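PDB 1A8Q: Non-heme chloroperoxidase CPO-A1 from Streptomyces aureofaciens, which may act as a chlorinating enzyme in 7-chlorotetracycline biosynthesis, works without haem and can also brominate. Local coordinates for residues Arg48-Asp53 / Asn77-Asp82; Arg102-Gly105 / Arg111-Ser114. One frame throughout, in Å; residues are numbered along the deposited sequence.

How the contacts relate
Both contacts are buried and seat a helix on the same central sheet of the alpha/beta hydrolase fold, with their centres about 13 Å apart. Contact 1 sets helix 69-82 on strand 48-52 by purely apolar means, one leucine methyl meeting two strand side chains. Contact 2 joins helix 96-107 to the start of strand 112-118; it has a similar apolar core, but towards R111, which is partly exposed, two waters take over. The two meet where the helices lie side by side: L80 CD1 comes to 3.4 Å from Y103 OH, and CA of N77 to 3.8 Å from Y103 CE1. Contact 1 is complete along the chain before contact 2 begins.

Contact 1 (Arg48-Asp53 / Asn77-Asp82)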
loop_
_atom_site.group_PDB
_atom_site.type_symbol
_atom_site.label_atom_id
_atom_site.label_comp_id
_atom_site.label_asym_id
_atom_site.label_seq_id
_atom_site.Cartn_x
_atom_site.Cartn_y
_atom_site.Cartn_z
ATOM N N ARG A 48 -14.672 8.214 8.975
ATOM C CA ARG A 48 -13.885 9.351 8.419
ATOM C C ARG A 48 -12.816 8.662 7.564
ATOM O O ARG A 48 -12.089 7.831 8.116
ATOM C CB ARG A 48 -13.303 10.139 9.550
ATOM C CG ARG A 48 -12.437 11.321 9.158
ATOM C CD ARG A 48 -12.018 12.129 10.377
ATOM N NE ARG A 48 -11.089 13.192 9.978
ATOM C CZ ARG A 48 -10.492 13.937 10.917
ATOM N NH1 ARG A 48 -10.742 13.720 12.224
ATOM N NH2 ARG A 48 -9.651 14.903 10.609
ATOM N N GLY A 49 -12.647 9.118 6.319
ATOM C CA GLY A 49 -11.690 8.396 5.452
ATOM C C GLY A 49 -10.589 9.392 5.116
ATOM O O GLY A 49 -10.884 10.494 4.651
ATOM N N ILE A 50 -9.328 8.964 5.330
ATOM C CA ILE A 50 -8.216 9.857 5.071
ATOM C C ILE A 50 -7.224 9.134 4.164
ATOM O O ILE A 50 -6.952 7.953 4.349
ATOM C CB ILE A 50 -7.487 10.218 6.392
ATOM C CG1 ILE A 50 -8.360 11.198 7.202
ATOM C CG2 ILE A 50 -6.132 10.884 6.178
ATOM C CD1 ILE A 50 -8.103 11.114 8.688
ATOM N N ALA A 51 -6.680 9.853 3.152
ATOM C CA ALA A 51 -5.677 9.160 2.313
ATOM C C ALA A 51 -4.630 10.193 1.901
ATOM O O ALA A 51 -4.948 11.208 1.288
ATOM C CB ALA A 51 -6.270 8.498 1.079
ATOM N N HIS A 52 -3.380 9.928 2.331
ATOM C CA HIS A 52 -2.304 10.872 2.079
ATOM C C HIS A 52 -1.483 10.402 0.894
ATOM O O HIS A 52 -1.552 9.251 0.473
ATOM C CB HIS A 52 -1.335 11.029 3.274
ATOM C CG HIS A 52 -0.724 9.734 3.721
ATOM N ND1 HIS A 52 -1.476 8.658 4.106
ATOM C CD2 HIS A 52 0.588 9.348 3.821
ATOM C CE1 HIS A 52 -0.701 7.657 4.467
ATOM N NE2 HIS A 52 0.567 8.046 4.312
ATOM N N ASP A 53 -0.731 11.341 0.312
ATOM C CA ASP A 53 0.189 11.024 -0.760
ATOM C C ASP A 53 1.612 10.961 -0.143
ATOM O O ASP A 53 2.023 11.915 0.536
ATOM C CB ASP A 53 0.219 12.176 -1.787
ATOM C CG ASP A 53 -1.087 12.286 -2.594
ATOM O OD1 ASP A 53 -1.958 11.402 -2.550
ATOM O OD2 ASP A 53 -1.205 13.302 -3.324
ATOM N N ASN A 77 3.334 9.214 11.140
ATOM C CA ASN A 77 3.169 9.642 12.534
ATOM C C ASN A 77 2.841 11.117 12.648
ATOM O O ASN A 77 2.003 11.539 13.460
ATOM C CB ASN A 77 4.415 9.298 13.365
ATOM C CG ASN A 77 4.286 9.781 14.803
ATOM O OD1 ASN A 77 5.022 10.642 15.290
ATOM N ND2 ASN A 77 3.311 9.242 15.487
ATOM N N ASP A 78 3.493 11.955 11.830
ATOM C CA ASP A 78 3.224 13.399 11.880
ATOM C C ASP A 78 1.780 13.692 11.473
ATOM O O ASP A 78 1.168 14.558 12.095
ATOM C CB ASP A 78 4.181 14.205 10.987
ATOM C CG ASP A 78 5.587 14.323 11.558
ATOM O OD1 ASP A 78 5.782 14.089 12.779
ATOM O OD2 ASP A 78 6.497 14.634 10.777
ATOM N N LEU A 79 1.241 12.977 10.496
ATOM C CA LEU A 79 -0.131 13.207 10.040
ATOM C C LEU A 79 -1.124 12.783 11.119
ATOM O O LEU A 79 -2.050 13.519 11.448
ATOM C CB LEU A 79 -0.369 12.392 8.757
ATOM C CG LEU A 79 -1.798 12.444 8.196
ATOM C CD1 LEU A 79 -2.093 13.789 7.574
ATOM C CD2 LEU A 79 -1.971 11.328 7.166
ATOM N N LEU A 80 -0.894 11.624 11.735
ATOM C CA LEU A 80 -1.809 11.147 12.787
ATOM C C LEU A 80 -1.737 12.033 14.018
ATOM O O LEU A 80 -2.756 12.290 14.659
ATOM C CB LEU A 80 -1.449 9.715 13.178
ATOM C CG LEU A 80 -1.581 8.629 12.106
ATOM C CD1 LEU A 80 -1.334 7.256 12.744
ATOM C CD2 LEU A 80 -2.905 8.610 11.376
ATOM N N THR A 81 -0.553 12.551 14.333
ATOM C CA THR A 81 -0.395 13.435 15.478
ATOM C C THR A 81 -0.975 14.821 15.242
ATOM O O THR A 81 -1.650 15.382 16.119
ATOM C CB THR A 81 1.115 13.572 15.821
ATOM O OG1 THR A 81 1.591 12.243 16.125
ATOM C CG2 THR A 81 1.291 14.494 17.013
ATOM N N ASP A 82 -0.742 15.390 14.056
ATOM C CA ASP A 82 -1.266 16.717 13.723
ATOM C C ASP A 82 -2.790 16.730 13.799
ATOM O O ASP A 82 -3.395 17.712 14.240
ATOM C CB ASP A 82 -0.855 17.095 12.295
ATOM C CG ASP A 82 -1.322 18.445 11.794
ATOM O OD1 ASP A 82 -1.356 19.427 12.571
ATOM O OD2 ASP A 82 -1.582 18.602 10.582
#
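Strand residue H52 and helix residue L79 are the residues whose CA atoms come nearest, 8.6 Å apart, a separation that leaves the contact to side chains. I50 and H52, two residues apart on the strand, both turn towards the helix, while A51 between them points away. A single methyl, L79 CD2, meets the pair. It lies 4.0 Å from H52 CB and as far from H52 CG, oblique to the imidazole, and 4.3 Å from I50 CG2. The leucine extends from the helix with CG opposite its backbone N (chi1 176°), which carries the branched end down to the strand. The polar end of the H52 ring is engaged elsewhere, NE2 being hydrogen-bonded to E99 OE2. On the helix, T81 OG1 bonds back to N77 O at 2.8 Å. The contact lays a helix on one face of the central sheet of the alpha/beta hydrolase fold, away from the catalytic residues. Y13 of strand 10-16 also packs against both H52 and L79. The next helix residue, L80, leans on V23 of strand 21-25 and on Y103 of helix 96-107, so helix 69-82 lies on the sheet with helix 96-107 alongside it.

Contact 2 (Arg102-Gly105 / Arg111-Ser114); sequences RYVG and RLRS
Y103 reaches from helix 96-107 towards the strand that follows it, and its ring and the L112 side chain run antiparallel alongside one another. L112 CD1 lies at the ring's edge, near its plane, 4.0 Å from Y103 CE2; CD2 is equally close to that carbon but lies well off the ring plane, on the same side as CD1, so both methyls meet the ring at one corner. V104 adds a second apolar touch, its CG2 standing 3.9 Å from the same L112 CD1 and the two side chains crossing at a slant. The valine presents this methyl because CG1 takes the place opposite the backbone N (chi1 168°), leaving CG2 beside that N.

At the phenol end the chemistry changes. R111 runs at about a right angle to Y103, with its CD 3.9 Å from Y103 OH and its guanidinium plane turned 49° from the ring. The two residues are linked through water. Water 1 is 2.8 Å from Y103 OH and accepts from R111 N at 3.0 Å, while water 2 lies 2.7 Å from the hydroxyl and accepts only weakly from R111 NE, at the edge of the guanidinium. Thus the phenol oxygen has two water partners, and both lead to R111. The charged end of that arginine is held elsewhere, NH1 bonding to L85 O and pairing with D84 OD1.

The contact belongs to the beta-alpha-beta unit of strand 88-93, helix 96-107 and strand 112-118, whose strand-to-helix turn, the nucleophile elbow of this fold, carries the catalytic S94, away from this contact. L112 also rests on V88 and L90 of strand 88-93, and Y103 on L90, while L76, N77 and L80 of helix 69-82 cover the tyrosine from the adjoining helix.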
loop_
_atom_site.group_PDB
_atom_site.type_symbol
_atom_site.label_atom_id
_atom_site.label_comp_id
_atom_site.label_asym_id
_atom_site.label_seq_id
_atom_site.Cartn_x
_atom_site.Cartn_y
_atom_site.Cartn_z
ATOM N N ARG A 102 6.256 -0.589 9.706
ATOM C CA ARG A 102 7.306 0.170 10.375
ATOM C C ARG A 102 6.739 1.224 11.284
ATOM O O ARG A 102 7.332 1.546 12.301
ATOM C CB ARG A 102 8.309 0.710 9.317
ATOM C CG ARG A 102 9.439 1.511 9.953
ATOM C CD ARG A 102 10.350 0.663 10.849
ATOM N NE ARG A 102 10.627 -0.622 10.265
ATOM C CZ ARG A 102 11.619 -0.867 9.408
ATOM N NH1 ARG A 102 12.416 0.132 9.051
ATOM N NH2 ARG A 102 11.767 -2.108 8.946
ATOM N N TYR A 103 5.534 1.794 11.005
ATOM C CA TYR A 103 4.857 2.662 11.951
ATOM C C TYR A 103 4.565 1.904 13.267
ATOM O O TYR A 103 4.861 2.485 14.320
ATOM C CB TYR A 103 3.524 3.194 11.319
ATOM C CG TYR A 103 2.785 4.044 12.340
ATOM C CD1 TYR A 103 3.055 5.370 12.606
ATOM C CD2 TYR A 103 1.777 3.400 13.061
ATOM C CE1 TYR A 103 2.343 6.062 13.585
ATOM C CE2 TYR A 103 1.065 4.073 14.039
ATOM C CZ TYR A 103 1.354 5.380 14.288
ATOM O OH TYR A 103 0.633 6.032 15.260
ATOM N N VAL A 104 4.073 0.691 13.170
ATOM C CA VAL A 104 3.828 -0.074 14.423
ATOM C C VAL A 104 5.156 -0.304 15.156
ATOM O O VAL A 104 5.279 -0.119 16.392
ATOM C CB VAL A 104 3.099 -1.371 14.102
ATOM C CG1 VAL A 104 3.069 -2.347 15.290
ATOM C CG2 VAL A 104 1.645 -1.043 13.716
ATOM N N GLY A 105 6.177 -0.661 14.406
ATOM C CA GLY A 105 7.484 -0.978 15.012
ATOM C C GLY A 105 8.079 0.226 15.703
ATOM O O GLY A 105 8.730 0.088 16.749
ATOM N N ARG A 111 -2.481 4.643 19.097
ATOM C CA ARG A 111 -3.543 5.358 18.380
ATOM C C ARG A 111 -4.380 4.436 17.516
ATOM O O ARG A 111 -5.291 4.907 16.803
ATOM C CB ARG A 111 -2.899 6.397 17.429
ATOM C CG ARG A 111 -2.269 7.582 18.096
ATOM C CD ARG A 111 -1.734 8.601 17.072
ATOM N NE ARG A 111 -1.197 9.758 17.774
ATOM C CZ ARG A 111 -1.827 10.790 18.279
ATOM N NH1 ARG A 111 -3.133 10.940 18.174
ATOM N NH2 ARG A 111 -1.085 11.722 18.879
ATOM N N LEU A 112 -4.085 3.144 17.504
ATOM C CA LEU A 112 -4.705 2.262 16.540
ATOM C C LEU A 112 -5.722 1.291 17.127
ATOM O O LEU A 112 -5.549 0.741 18.221
ATOM C CB LEU A 112 -3.669 1.393 15.793
ATOM C CG LEU A 112 -2.426 2.112 15.242
ATOM C CD1 LEU A 112 -1.523 1.126 14.522
ATOM C CD2 LEU A 112 -2.887 3.228 14.294
ATOM N N ARG A 113 -6.732 1.036 16.327
ATOM C CA ARG A 113 -7.725 0.011 16.639
ATOM C C ARG A 113 -7.408 -1.274 15.911
ATOM O O ARG A 113 -7.515 -2.374 16.493
ATOM C CB ARG A 113 -9.119 0.491 16.203
ATOM C CG ARG A 113 -10.153 -0.620 16.486
ATOM C CD ARG A 113 -11.511 0.059 16.354
ATOM N NE ARG A 113 -12.557 -0.637 17.034
ATOM C CZ ARG A 113 -13.663 -0.110 17.538
ATOM N NH1 ARG A 113 -13.918 1.185 17.491
ATOM N NH2 ARG A 113 -14.477 -0.973 18.140
ATOM N N SER A 114 -7.111 -1.197 14.610
ATOM C CA SER A 114 -6.943 -2.396 13.803
ATOM C C SER A 114 -6.176 -2.036 12.502
ATOM O O SER A 114 -5.923 -0.857 12.289
ATOM C CB SER A 114 -8.280 -3.050 13.439
ATOM O OG SER A 114 -9.130 -2.038 12.838
HETATM O O HOH W 1 0.024 4.389 17.403
HETATM O O HOH W 2 1.431 8.133 16.733
#